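Local coordinates for RND efflux system, outer membrane lipoprotein, NodT family (Burkholderia mallei, PDB 6U94) that probably forms the outer membrane channel of an RND-type efflux system, as a lipoprotein of the outer membrane factor family, at residues D219-T224 / D418-V423; A287-L292 / A297-A302; F306-T311 / D373-V378; L326-G329 / W333-V336; A379-A384 / R448-K453. All blocks are in the same frame, centred on the assembly; numbering follows the deposited sequence.

Interaction 1. Residues D219-T224 / D418-V423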
# COMPACT_ATOMS: atom_id res chain seq x y z
N ASP A 219 -27.48 -24.89 -1.12
CA ASP A 219 -27.81 -23.83 -2.06
C ASP A 219 -27.27 -22.48 -1.61
O ASP A 219 -26.89 -21.67 -2.46
CB ASP A 219 -29.33 -23.76 -2.27
CG ASP A 219 -29.81 -24.69 -3.37
OD1 ASP A 219 -28.96 -25.27 -4.07
OD2 ASP A 219 -31.04 -24.85 -3.52
N THR A 220 -27.22 -22.22 -0.31
CA THR A 220 -26.63 -20.97 0.17
C THR A 220 -25.11 -21.00 0.17
O THR A 220 -24.49 -19.94 0.30
CB THR A 220 -27.14 -20.63 1.57
OG1 THR A 220 -26.73 -21.64 2.50
CG2 THR A 220 -28.65 -20.51 1.59
N GLN A 221 -24.50 -22.18 0.05
CA GLN A 221 -23.07 -22.24 -0.25
C GLN A 221 -22.80 -21.79 -1.67
O GLN A 221 -21.88 -21.00 -1.93
CB GLN A 221 -22.54 -23.66 -0.04
CG GLN A 221 -22.35 -24.07 1.41
CD GLN A 221 -21.84 -25.49 1.55
OE1 GLN A 221 -20.70 -25.80 1.20
NE2 GLN A 221 -22.70 -26.38 2.05
N VAL A 222 -23.59 -22.29 -2.62
CA VAL A 222 -23.47 -21.86 -4.01
C VAL A 222 -23.83 -20.39 -4.16
O VAL A 222 -23.21 -19.66 -4.94
CB VAL A 222 -24.34 -22.75 -4.92
CG1 VAL A 222 -24.30 -22.28 -6.36
CG2 VAL A 222 -23.89 -24.20 -4.82
N GLN A 223 -24.83 -19.94 -3.40
CA GLN A 223 -25.27 -18.55 -3.50
C GLN A 223 -24.17 -17.59 -3.05
O GLN A 223 -23.94 -16.56 -3.70
CB GLN A 223 -26.54 -18.34 -2.68
N THR A 224 -23.49 -17.91 -1.95
CA THR A 224 -22.40 -17.05 -1.49
C THR A 224 -21.22 -17.08 -2.46
O THR A 224 -20.54 -16.06 -2.63
CB THR A 224 -21.94 -17.47 -0.09
OG1 THR A 224 -21.67 -18.87 -0.08
CG2 THR A 224 -23.01 -17.15 0.94
N ASP A 418 -21.80 -38.63 10.76
CA ASP A 418 -22.24 -37.29 11.14
C ASP A 418 -23.07 -36.67 10.02
O ASP A 418 -23.07 -37.14 8.88
CB ASP A 418 -21.06 -36.38 11.49
CG ASP A 418 -20.61 -36.53 12.93
OD1 ASP A 418 -21.27 -37.27 13.69
OD2 ASP A 418 -19.61 -35.89 13.31
N ASP A 419 -23.78 -35.60 10.37
CA ASP A 419 -24.65 -34.92 9.42
C ASP A 419 -23.85 -33.95 8.55
O ASP A 419 -22.67 -33.68 8.78
CB ASP A 419 -25.77 -34.18 10.17
CG ASP A 419 -25.25 -33.32 11.31
OD1 ASP A 419 -24.34 -32.49 11.08
OD2 ASP A 419 -25.76 -33.46 12.44
N TYR A 420 -24.53 -33.41 7.53
CA TYR A 420 -23.87 -32.55 6.56
C TYR A 420 -23.49 -31.18 7.12
O TYR A 420 -22.70 -30.47 6.48
CB TYR A 420 -24.75 -32.37 5.32
CG TYR A 420 -24.07 -31.58 4.22
CD1 TYR A 420 -23.05 -32.14 3.47
CD2 TYR A 420 -24.43 -30.26 3.96
CE1 TYR A 420 -22.41 -31.42 2.47
CE2 TYR A 420 -23.80 -29.53 2.97
CZ TYR A 420 -22.79 -30.12 2.23
OH TYR A 420 -22.16 -29.40 1.24
N PHE A 421 -24.02 -30.79 8.28
CA PHE A 421 -23.73 -29.46 8.81
C PHE A 421 -22.23 -29.25 8.99
O PHE A 421 -21.73 -28.14 8.79
CB PHE A 421 -24.46 -29.25 10.14
CG PHE A 421 -24.02 -28.01 10.87
CD1 PHE A 421 -24.46 -26.76 10.46
CD2 PHE A 421 -23.17 -28.10 11.96
CE1 PHE A 421 -24.05 -25.62 11.12
CE2 PHE A 421 -22.76 -26.96 12.62
CZ PHE A 421 -23.20 -25.72 12.21
N GLY A 422 -21.50 -30.31 9.35
CA GLY A 422 -20.07 -30.16 9.58
C GLY A 422 -19.31 -29.80 8.32
O GLY A 422 -18.37 -28.99 8.36
N VAL A 423 -19.68 -30.40 7.18
CA VAL A 423 -19.08 -30.02 5.91
C VAL A 423 -19.47 -28.59 5.55
O VAL A 423 -18.62 -27.79 5.11
CB VAL A 423 -19.51 -31.01 4.80
CG1 VAL A 423 -18.97 -30.56 3.45
CG2 VAL A 423 -19.04 -32.41 5.14
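The Gln221 amide comes to the edge of the Tyr420 ring, near its plane, beside OH. Gln221 lies on helix 211-247, and Tyr420 sits in the turn that leads into helix 421-454. Long helices packed side by side are the hallmark of the alpha-helical barrel of outer membrane factors, and this pair is consistent with that fold. The backbones stay well apart: the nearest CA atoms, those of Gln221 and Val423, are 10.7 Å from each other. Two side chains therefore carry the contact, and it is small.

The Tyr420 side chain leaves CB toward segment 219-224. CG is anti to the backbone N (chi1 -175°), and this sends the ring out toward Gln221. The ring atoms CE2 and CZ, and then OH, meet the amide. The Gln221 side chain arrives from the opposite direction, on a chain extended beyond CG. Amide and ring planes are 25° apart.

As modelled, Gln221 NE2 is 3.2 Å from Tyr420 OH. The amide is probably turned over, so its N and O cannot be told apart with confidence. Phe413 of helix 362-415 packs edge-to-face with the Tyr420 ring, and Ile201 of helix 156-203 also touches this side chain. Just before the tyrosine, Asp419 OD1 accepts a weak capping bond from Phe421 N at 3.3 Å.

Interaction 2. Residues A287-L292 / A297-A302. Unlike the reference sequence in segment 297-302: Gln298 (reference Asn).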
# COMPACT_ATOMS: atom_id res chain seq x y z
N ALA A 287 11.20 20.92 -0.03
CA ALA A 287 10.57 22.22 0.11
C ALA A 287 10.96 22.89 1.42
O ALA A 287 11.17 24.11 1.47
CB ALA A 287 9.05 22.08 0.01
N ALA A 288 11.08 22.11 2.49
CA ALA A 288 11.47 22.68 3.78
C ALA A 288 12.90 23.21 3.74
O ALA A 288 13.19 24.26 4.32
CB ALA A 288 11.31 21.63 4.89
N GLU A 289 13.80 22.49 3.07
CA GLU A 289 15.18 22.97 2.95
C GLU A 289 15.26 24.18 2.02
O GLU A 289 16.08 25.07 2.24
CB GLU A 289 16.09 21.85 2.46
CG GLU A 289 16.20 20.69 3.45
CD GLU A 289 17.34 19.74 3.14
OE1 GLU A 289 17.58 19.44 1.95
OE2 GLU A 289 18.01 19.29 4.10
N HIS A 290 14.41 24.22 0.99
CA HIS A 290 14.36 25.38 0.09
C HIS A 290 13.93 26.63 0.84
O HIS A 290 14.47 27.72 0.63
CB HIS A 290 13.41 25.08 -1.07
CG HIS A 290 13.21 26.22 -2.02
ND1 HIS A 290 12.40 27.30 -1.72
CD2 HIS A 290 13.69 26.45 -3.26
CE1 HIS A 290 12.41 28.14 -2.74
NE2 HIS A 290 13.18 27.65 -3.69
N ARG A 291 12.93 26.50 1.71
CA ARG A 291 12.47 27.65 2.49
C ARG A 291 13.56 28.18 3.40
O ARG A 291 13.65 29.39 3.64
CB ARG A 291 11.22 27.28 3.30
CG ARG A 291 9.92 27.40 2.54
CD ARG A 291 8.73 27.16 3.45
NE ARG A 291 7.77 26.22 2.86
CZ ARG A 291 7.65 24.95 3.22
NH1 ARG A 291 8.41 24.46 4.19
NH2 ARG A 291 6.76 24.17 2.63
N LEU A 292 14.40 27.29 3.93
CA LEU A 292 15.47 27.72 4.82
C LEU A 292 16.59 28.41 4.05
O LEU A 292 17.19 29.37 4.54
CB LEU A 292 16.02 26.53 5.61
CG LEU A 292 15.20 26.02 6.79
CD1 LEU A 292 15.65 24.63 7.17
CD2 LEU A 292 15.34 26.96 7.98
N ALA A 297 19.35 30.60 5.88
CA ALA A 297 19.89 29.63 6.81
C ALA A 297 20.91 28.73 6.11
O ALA A 297 20.89 28.57 4.89
CB ALA A 297 18.78 28.79 7.44
N GLN A 298 21.81 28.16 6.91
CA GLN A 298 22.76 27.16 6.42
C GLN A 298 22.15 25.77 6.61
O GLN A 298 21.89 25.34 7.74
CB GLN A 298 24.10 27.30 7.14
CG GLN A 298 24.86 26.02 7.43
CD GLN A 298 25.52 25.36 6.22
OE1 GLN A 298 25.00 25.41 5.11
NE2 GLN A 298 26.66 24.73 6.46
N ILE A 299 21.90 25.08 5.49
CA ILE A 299 21.20 23.80 5.54
C ILE A 299 22.06 22.74 6.22
O ILE A 299 21.54 21.90 6.97
CB ILE A 299 20.81 23.36 4.12
CG1 ILE A 299 19.82 24.36 3.54
CG2 ILE A 299 20.17 21.98 4.12
CD1 ILE A 299 18.58 24.51 4.38
N GLY A 300 23.37 22.78 5.99
CA GLY A 300 24.25 21.85 6.67
C GLY A 300 24.13 21.93 8.18
O GLY A 300 24.04 20.91 8.87
N ALA A 301 24.10 23.16 8.71
CA ALA A 301 23.89 23.34 10.14
C ALA A 301 22.54 22.79 10.58
O ALA A 301 22.40 22.26 11.68
CB ALA A 301 23.98 24.82 10.51
N ALA A 302 21.52 22.95 9.73
CA ALA A 302 20.18 22.49 10.09
C ALA A 302 20.10 20.97 10.07
O ALA A 302 19.44 20.37 10.93
CB ALA A 302 19.15 23.11 9.14
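Leu292 and Ala297 meet where two helices are joined by a short turn. Helix 283-294 ends, the chain turns, and helix 299-306 begins. The tight part lies at the turn. Ala297 N donates to Leu292 O at 2.8 Å, with the donor tilted 26° from the carbonyl plane. Leu292 CD2 packs beside this bond, 3.9 Å from Ala297 CB.

Ile299 CD1 reaches between the backbone and a side chain of the first helix. It is 3.3 Å from Glu289 O and 3.5 Å from Leu292 CB. Ile299 CG1 stands beside the backbone N (chi1 -64°), and this brings CD1 against both. Ile299 CG2 takes the other direction and lies 3.4 Å from Glu289 OE2. That carboxylate oxygen is engaged further on: it forms a salt bridge with Arg303 NE and a hydrogen bond with Tyr367 OH of helix 362-415.

The packing is looser at the far branch of Leu292, where CD1 only comes within 4.3 Å of Ala302 CB. Gln298 belongs to the solvent side. Its side chain starts away from the first helix and stays exposed. At the N-cap of helix 299-306, its OE1 accepts a weak bond from Gly300 N at 3.2 Å.

Interaction 3. Residues F306-T311 / D373-V378; sequences FFPRIT and DAFREV
Pro308 and Phe375 mark the closest approach of the two backbones, with CA atoms 9.0 Å apart. Segment 373-378 is a stretch of the long helix 362-415. Segment 306-311 has just left helix 299-306: Phe307 is the first residue with non-helical backbone angles, and the chain from there is largely extended. The gap between extended chain and helix is filled by side chains.

Phe375 reaches across from the helix, with CG beside the backbone N (chi1 -83°). Three residues in the extended chain receive its ring. Pro308 comes from the opposite direction and lays CG over one face, offset toward the rim. This is a CH-pi contact, with CG 4.2 Å from the ring centroid. Pro308 CD also touches Phe375 CE1 at 3.7 Å. Phe307 approaches the edge of the Phe375 ring. The planes are 77° apart and the pair is oblique, with Phe307 CE1 3.8 Å from Phe375 CE1. At the other side of the ring tip, Ile310 CD1 lies near the ring plane, 4.1 Å from Phe375 CE2. Ile310 CG1 stands between the backbone N and carbonyl carbon (chi1 58°), which carries CD1 to this edge.

Leu323 of helix 321-326 also touches Phe375. Ser276 gives the loop polar partners: its OG is shared between Pro308 O and Ile310 O, and its backbone also bonds Ile310. The side chains that meet across the contact are all hydrocarbon, and no polar bond joins the two segments. The contact rests on apolar packing and one CH-pi contact, which fix no donor-acceptor direction.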
# COMPACT_ATOMS: atom_id res chain seq x y z
N PHE A 306 19.03 18.70 13.25
CA PHE A 306 17.69 18.12 13.27
C PHE A 306 17.50 16.87 12.41
O PHE A 306 16.38 16.34 12.38
CB PHE A 306 16.66 19.18 12.84
CG PHE A 306 16.67 20.41 13.70
CD1 PHE A 306 16.22 20.35 15.01
CD2 PHE A 306 17.11 21.62 13.20
CE1 PHE A 306 16.22 21.48 15.81
CE2 PHE A 306 17.11 22.75 13.99
CZ PHE A 306 16.67 22.69 15.29
N PHE A 307 18.52 16.39 11.71
CA PHE A 307 18.36 15.29 10.76
C PHE A 307 19.17 14.09 11.22
O PHE A 307 20.41 14.10 11.11
CB PHE A 307 18.79 15.73 9.36
CG PHE A 307 18.08 15.03 8.24
CD1 PHE A 307 18.03 13.65 8.18
CD2 PHE A 307 17.47 15.76 7.23
CE1 PHE A 307 17.38 13.01 7.14
CE2 PHE A 307 16.81 15.13 6.19
CZ PHE A 307 16.77 13.75 6.14
N PRO A 308 18.53 13.05 11.76
CA PRO A 308 19.28 11.87 12.21
C PRO A 308 20.02 11.21 11.05
O PRO A 308 19.55 11.19 9.91
CB PRO A 308 18.20 10.95 12.78
CG PRO A 308 17.03 11.84 13.08
CD PRO A 308 17.08 12.92 12.03
N ARG A 309 21.19 10.66 11.36
CA ARG A 309 21.96 9.87 10.40
C ARG A 309 22.01 8.44 10.93
O ARG A 309 22.88 8.09 11.73
CB ARG A 309 23.36 10.46 10.15
CG ARG A 309 24.14 10.87 11.39
CD ARG A 309 25.35 11.73 11.02
NE ARG A 309 26.28 11.07 10.10
CZ ARG A 309 27.43 11.59 9.69
NH1 ARG A 309 27.81 12.79 10.13
NH2 ARG A 309 28.21 10.92 8.86
N ILE A 310 21.06 7.62 10.47
CA ILE A 310 20.94 6.22 10.87
C ILE A 310 20.55 5.40 9.65
O ILE A 310 20.12 5.94 8.62
CB ILE A 310 19.88 6.01 11.98
CG1 ILE A 310 18.52 6.52 11.49
CG2 ILE A 310 20.30 6.68 13.28
CD1 ILE A 310 17.35 6.12 12.37
N THR A 311 20.71 4.09 9.76
CA THR A 311 20.10 3.19 8.79
C THR A 311 18.61 3.09 9.06
O THR A 311 18.15 3.26 10.20
CB THR A 311 20.75 1.80 8.84
OG1 THR A 311 20.59 1.23 10.15
CG2 THR A 311 22.23 1.89 8.48
N ASP A 373 8.10 13.82 11.39
CA ASP A 373 6.97 13.17 10.74
C ASP A 373 7.43 12.24 9.63
O ASP A 373 6.83 11.18 9.41
CB ASP A 373 6.01 14.22 10.18
CG ASP A 373 5.20 14.90 11.26
OD1 ASP A 373 5.38 14.55 12.44
OD2 ASP A 373 4.38 15.79 10.93
N ALA A 374 8.50 12.60 8.92
CA ALA A 374 9.01 11.74 7.86
C ALA A 374 9.54 10.42 8.42
O ALA A 374 9.24 9.35 7.89
CB ALA A 374 10.10 12.46 7.07
N PHE A 375 10.35 10.49 9.48
CA PHE A 375 10.87 9.28 10.10
C PHE A 375 9.75 8.44 10.70
O PHE A 375 9.70 7.22 10.51
CB PHE A 375 11.91 9.63 11.17
CG PHE A 375 13.28 9.87 10.62
CD1 PHE A 375 13.60 11.09 10.02
CD2 PHE A 375 14.26 8.90 10.71
CE1 PHE A 375 14.87 11.32 9.51
CE2 PHE A 375 15.53 9.12 10.22
CZ PHE A 375 15.84 10.33 9.61
N ARG A 376 8.84 9.09 11.44
CA ARG A 376 7.71 8.37 12.02
C ARG A 376 6.89 7.68 10.95
O ARG A 376 6.45 6.54 11.12
CB ARG A 376 6.85 9.34 12.83
CG ARG A 376 5.67 8.68 13.55
CD ARG A 376 4.92 9.68 14.41
NE ARG A 376 5.79 10.32 15.39
CZ ARG A 376 6.09 9.79 16.57
NH1 ARG A 376 5.60 8.61 16.92
NH2 ARG A 376 6.89 10.44 17.41
N GLU A 377 6.68 8.36 9.81
CA GLU A 377 5.94 7.76 8.71
C GLU A 377 6.66 6.53 8.16
O GLU A 377 6.02 5.54 7.79
CB GLU A 377 5.74 8.80 7.61
CG GLU A 377 4.91 8.35 6.44
CD GLU A 377 4.63 9.49 5.47
OE1 GLU A 377 5.59 10.11 4.97
OE2 GLU A 377 3.44 9.77 5.24
N VAL A 378 7.99 6.58 8.10
CA VAL A 378 8.75 5.44 7.60
C VAL A 378 8.65 4.27 8.58
O VAL A 378 8.44 3.12 8.17
CB VAL A 378 10.21 5.85 7.35
CG1 VAL A 378 11.09 4.61 7.19
CG2 VAL A 378 10.30 6.73 6.10

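Interaction 4. Residues L326-G329 / W333-V336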
# COMPACT_ATOMS: atom_id res chain seq x y z
N LEU A 326 14.77 4.93 17.89
CA LEU A 326 14.34 6.32 17.93
C LEU A 326 12.93 6.46 18.50
O LEU A 326 12.62 7.46 19.15
CB LEU A 326 14.39 6.94 16.53
CG LEU A 326 15.71 7.59 16.10
CD1 LEU A 326 15.54 8.27 14.75
CD2 LEU A 326 16.19 8.57 17.14
N PHE A 327 12.08 5.46 18.28
CA PHE A 327 10.70 5.51 18.74
C PHE A 327 10.43 4.51 19.87
O PHE A 327 9.27 4.18 20.14
CB PHE A 327 9.74 5.27 17.57
CG PHE A 327 9.89 6.28 16.47
CD1 PHE A 327 9.24 7.50 16.53
CD2 PHE A 327 10.71 6.01 15.38
CE1 PHE A 327 9.38 8.43 15.52
CE2 PHE A 327 10.86 6.94 14.36
CZ PHE A 327 10.19 8.15 14.43
N SER A 328 11.48 4.04 20.54
CA SER A 328 11.29 3.19 21.71
C SER A 328 10.64 3.99 22.83
O SER A 328 11.02 5.13 23.11
CB SER A 328 12.63 2.63 22.19
OG SER A 328 13.29 3.53 23.06
N GLY A 329 9.65 3.38 23.48
CA GLY A 329 8.84 4.09 24.45
C GLY A 329 7.73 4.93 23.86
O GLY A 329 6.95 5.51 24.63
N TRP A 333 9.80 11.13 19.82
CA TRP A 333 10.95 10.28 19.56
C TRP A 333 12.12 10.68 20.45
O TRP A 333 12.09 11.68 21.17
CB TRP A 333 11.33 10.31 18.08
CG TRP A 333 11.85 11.63 17.55
CD1 TRP A 333 11.83 12.84 18.18
CD2 TRP A 333 12.45 11.84 16.27
NE1 TRP A 333 12.39 13.80 17.36
CE2 TRP A 333 12.78 13.21 16.19
CE3 TRP A 333 12.75 11.01 15.18
CZ2 TRP A 333 13.39 13.77 15.06
CZ3 TRP A 333 13.35 11.57 14.07
CH2 TRP A 333 13.66 12.93 14.02
N LEU A 334 13.18 9.86 20.40
CA LEU A 334 14.33 10.01 21.29
C LEU A 334 15.53 10.65 20.61
O LEU A 334 16.64 10.59 21.15
CB LEU A 334 14.72 8.65 21.87
CG LEU A 334 13.62 7.87 22.59
CD1 LEU A 334 14.20 6.65 23.27
CD2 LEU A 334 12.87 8.75 23.58
N PHE A 335 15.36 11.24 19.43
CA PHE A 335 16.45 11.95 18.78
C PHE A 335 16.78 13.21 19.57
O PHE A 335 15.88 13.95 19.98
CB PHE A 335 16.09 12.30 17.34
CG PHE A 335 17.12 13.13 16.64
CD1 PHE A 335 18.34 12.59 16.27
CD2 PHE A 335 16.87 14.47 16.34
CE1 PHE A 335 19.30 13.35 15.63
CE2 PHE A 335 17.82 15.24 15.70
CZ PHE A 335 19.04 14.69 15.34
N VAL A 336 18.07 13.45 19.79
CA VAL A 336 18.51 14.62 20.54
C VAL A 336 19.07 15.67 19.59
O VAL A 336 20.19 15.53 19.09
CB VAL A 336 19.56 14.23 21.60
CG1 VAL A 336 20.03 15.46 22.36
CG2 VAL A 336 18.98 13.19 22.55
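Leu326, Trp333 and Leu334 bury the most surface here. Leu326 O is the centre of the backbone contact. It accepts a hydrogen bond from Leu334 N at 2.8 Å, with the donor in the carbonyl plane. Trp333 CA also lies 3.3 Å from Leu326 O.

The Leu326 side chain splits its two methyls between two partners. CD1 lies 3.9 Å from Trp333 CE3, and CD2 lies 3.7 Å from Phe335 CB. Leucine and indole run side by side and point the same way. Trp333 CG stands between its backbone N and carbonyl carbon (chi1 66°), which places one indole face against Phe335, with Phe335 CB over the ring centre. Phe327 closes in obliquely from its own side: its CE1 is 3.7 Å from Trp333 CB, and the planes of the Phe327 ring and the Trp333 six-membered ring are 36° apart. Leu334 covers the exposed edge of the contact, with CD1 3.3 Å from Ser328 OG.

Pro308 touches both Trp333 and Phe335, while Phe327 leans on helix 362-415. The CA atoms of Leu326 and Leu334 are 5.0 Å apart. This closed neck, without regular strands, is consistent with an omega-like loop, its ends held by the Leu326-Leu334 bond.

Interaction 5. Residues A379-A384 / R448-K453; sequences ADNLAA and RVTLYK
Asn381 and Leu382 face Thr450 and Leu451 across an antiparallel pair of helices. The segments lie on helix 362-415 and helix 421-454, which follow each other in the chain as a long helical hairpin. Such hairpins are typical of outer membrane factors. The axes of the two short segments approach to 9.3 Å, with 165° between their N-to-C directions.

Ala379 opens the first segment with its methyl turned away from the partner helix, where it meets Phe327. Two residues on, the CB bond of Asn381 points toward the other helix, and its CA is 5.9 Å from that of Leu451. Its side chain crosses that of Thr450 at about a right angle. OD1 meets the methyl CG2 of Thr450 at 3.3 Å. The methyl faces Asn381 because it is anti to the threonine backbone N, while OG1 stands beside that N. The polar ends look to their own helices instead: Asn381 ND2 donates to Glu377 O, and Thr450 OG1 bonds to Thr446 O. Across the helices, this half of the contact is thus a carbonyl oxygen against a methyl group.

Leu382 follows with an apolar contact. Its CB starts off to one side, but the branch end swings closer. Leu451 also bends its end inward, with CG anti to the backbone N (chi1 -179°), and it rests on Phe270 as well. The two leucines meet through their CD2 methyls, Leu382 CD2 lying 3.6 Å from Leu451 CD2.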
# COMPACT_ATOMS: atom_id res chain seq x y z
N ALA A 379 8.80 4.54 9.88
CA ALA A 379 8.69 3.48 10.87
C ALA A 379 7.29 2.88 10.89
O ALA A 379 7.13 1.66 11.06
CB ALA A 379 9.05 4.02 12.25
N ASP A 380 6.26 3.71 10.69
CA ASP A 380 4.89 3.22 10.73
C ASP A 380 4.59 2.27 9.58
O ASP A 380 3.90 1.26 9.76
CB ASP A 380 3.91 4.40 10.73
CG ASP A 380 3.82 5.08 12.08
OD1 ASP A 380 4.56 4.68 13.00
OD2 ASP A 380 3.00 6.02 12.22
N ASN A 381 5.11 2.57 8.38
CA ASN A 381 4.85 1.70 7.25
C ASN A 381 5.64 0.40 7.34
O ASN A 381 5.20 -0.63 6.83
CB ASN A 381 5.15 2.42 5.94
CG ASN A 381 4.03 3.35 5.51
OD1 ASN A 381 3.02 2.91 4.96
ND2 ASN A 381 4.22 4.64 5.74
N LEU A 382 6.82 0.44 7.98
CA LEU A 382 7.57 -0.79 8.20
C LEU A 382 6.86 -1.69 9.20
O LEU A 382 6.81 -2.91 9.02
CB LEU A 382 8.98 -0.45 8.68
CG LEU A 382 9.98 0.07 7.65
CD1 LEU A 382 11.08 0.85 8.36
CD2 LEU A 382 10.57 -1.08 6.85
N ALA A 383 6.30 -1.10 10.26
CA ALA A 383 5.54 -1.89 11.23
C ALA A 383 4.25 -2.40 10.61
O ALA A 383 3.86 -3.55 10.84
CB ALA A 383 5.25 -1.06 12.47
N ALA A 384 3.57 -1.56 9.82
CA ALA A 384 2.36 -2.00 9.13
C ALA A 384 2.63 -3.22 8.27
O ALA A 384 1.85 -4.18 8.27
CB ALA A 384 1.81 -0.86 8.28
N ARG A 448 4.39 -1.95 0.89
CA ARG A 448 5.73 -1.79 0.33
C ARG A 448 5.74 -0.66 -0.69
O ARG A 448 6.72 0.09 -0.79
CB ARG A 448 6.20 -3.10 -0.31
CG ARG A 448 6.33 -4.24 0.69
CD ARG A 448 6.28 -5.60 0.02
NE ARG A 448 7.44 -5.86 -0.82
CZ ARG A 448 7.79 -7.07 -1.25
NH1 ARG A 448 7.06 -8.13 -0.91
NH2 ARG A 448 8.86 -7.23 -2.01
N VAL A 449 4.66 -0.52 -1.46
CA VAL A 449 4.52 0.60 -2.38
C VAL A 449 4.49 1.91 -1.62
O VAL A 449 5.14 2.89 -2.02
CB VAL A 449 3.26 0.42 -3.25
CG1 VAL A 449 2.90 1.72 -3.96
CG2 VAL A 449 3.46 -0.71 -4.25
N THR A 450 3.77 1.95 -0.50
CA THR A 450 3.71 3.17 0.30
C THR A 450 5.06 3.50 0.92
O THR A 450 5.44 4.68 1.02
CB THR A 450 2.64 3.04 1.38
OG1 THR A 450 1.41 2.61 0.79
CG2 THR A 450 2.41 4.38 2.07
N LEU A 451 5.81 2.48 1.34
CA LEU A 451 7.15 2.72 1.87
C LEU A 451 8.09 3.23 0.78
O LEU A 451 8.99 4.03 1.07
CB LEU A 451 7.70 1.45 2.51
CG LEU A 451 9.09 1.56 3.13
CD1 LEU A 451 9.14 2.65 4.20
CD2 LEU A 451 9.52 0.21 3.70
N TYR A 452 7.90 2.78 -0.46
CA TYR A 452 8.67 3.35 -1.57
C TYR A 452 8.48 4.86 -1.67
O TYR A 452 9.41 5.58 -2.02
CB TYR A 452 8.27 2.68 -2.89
CG TYR A 452 8.68 3.47 -4.11
CD1 TYR A 452 7.81 4.37 -4.71
CD2 TYR A 452 9.95 3.32 -4.66
CE1 TYR A 452 8.19 5.10 -5.83
CE2 TYR A 452 10.34 4.05 -5.78
CZ TYR A 452 9.45 4.94 -6.36
OH TYR A 452 9.83 5.66 -7.47
N LYS A 453 7.27 5.34 -1.36
CA LYS A 453 7.00 6.77 -1.41
C LYS A 453 7.58 7.50 -0.20
O LYS A 453 8.25 8.53 -0.34
CB LYS A 453 5.49 7.01 -1.49
CG LYS A 453 4.85 6.46 -2.74
CD LYS A 453 3.50 7.09 -2.96
CE LYS A 453 2.43 6.43 -2.10
NZ LYS A 453 1.08 6.98 -2.40

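How the interactions relate
Interactions 2 to 5 gather in one part of the chain, while interaction 1 lies far along the helices. The centres of interactions 1 and 5 are about 41 Å apart, yet both use helix 421-454. Interactions 3 and 5 share helix 362-415. Along the chain, the loop closed by interaction 1 encloses interactions 2, 3 and 4 and crosses interaction 5. Interaction 2 closes first, and interaction 4 is nested inside interaction 3. Interactions 3 and 4 touch, with Pro308 against Trp333 and Phe335. Phe327 links interaction 4 to Ala379 of interaction 5. Helices 362-415 and 421-454 run from this cluster to interaction 1, consistent with the elongated helical body of an outer membrane factor.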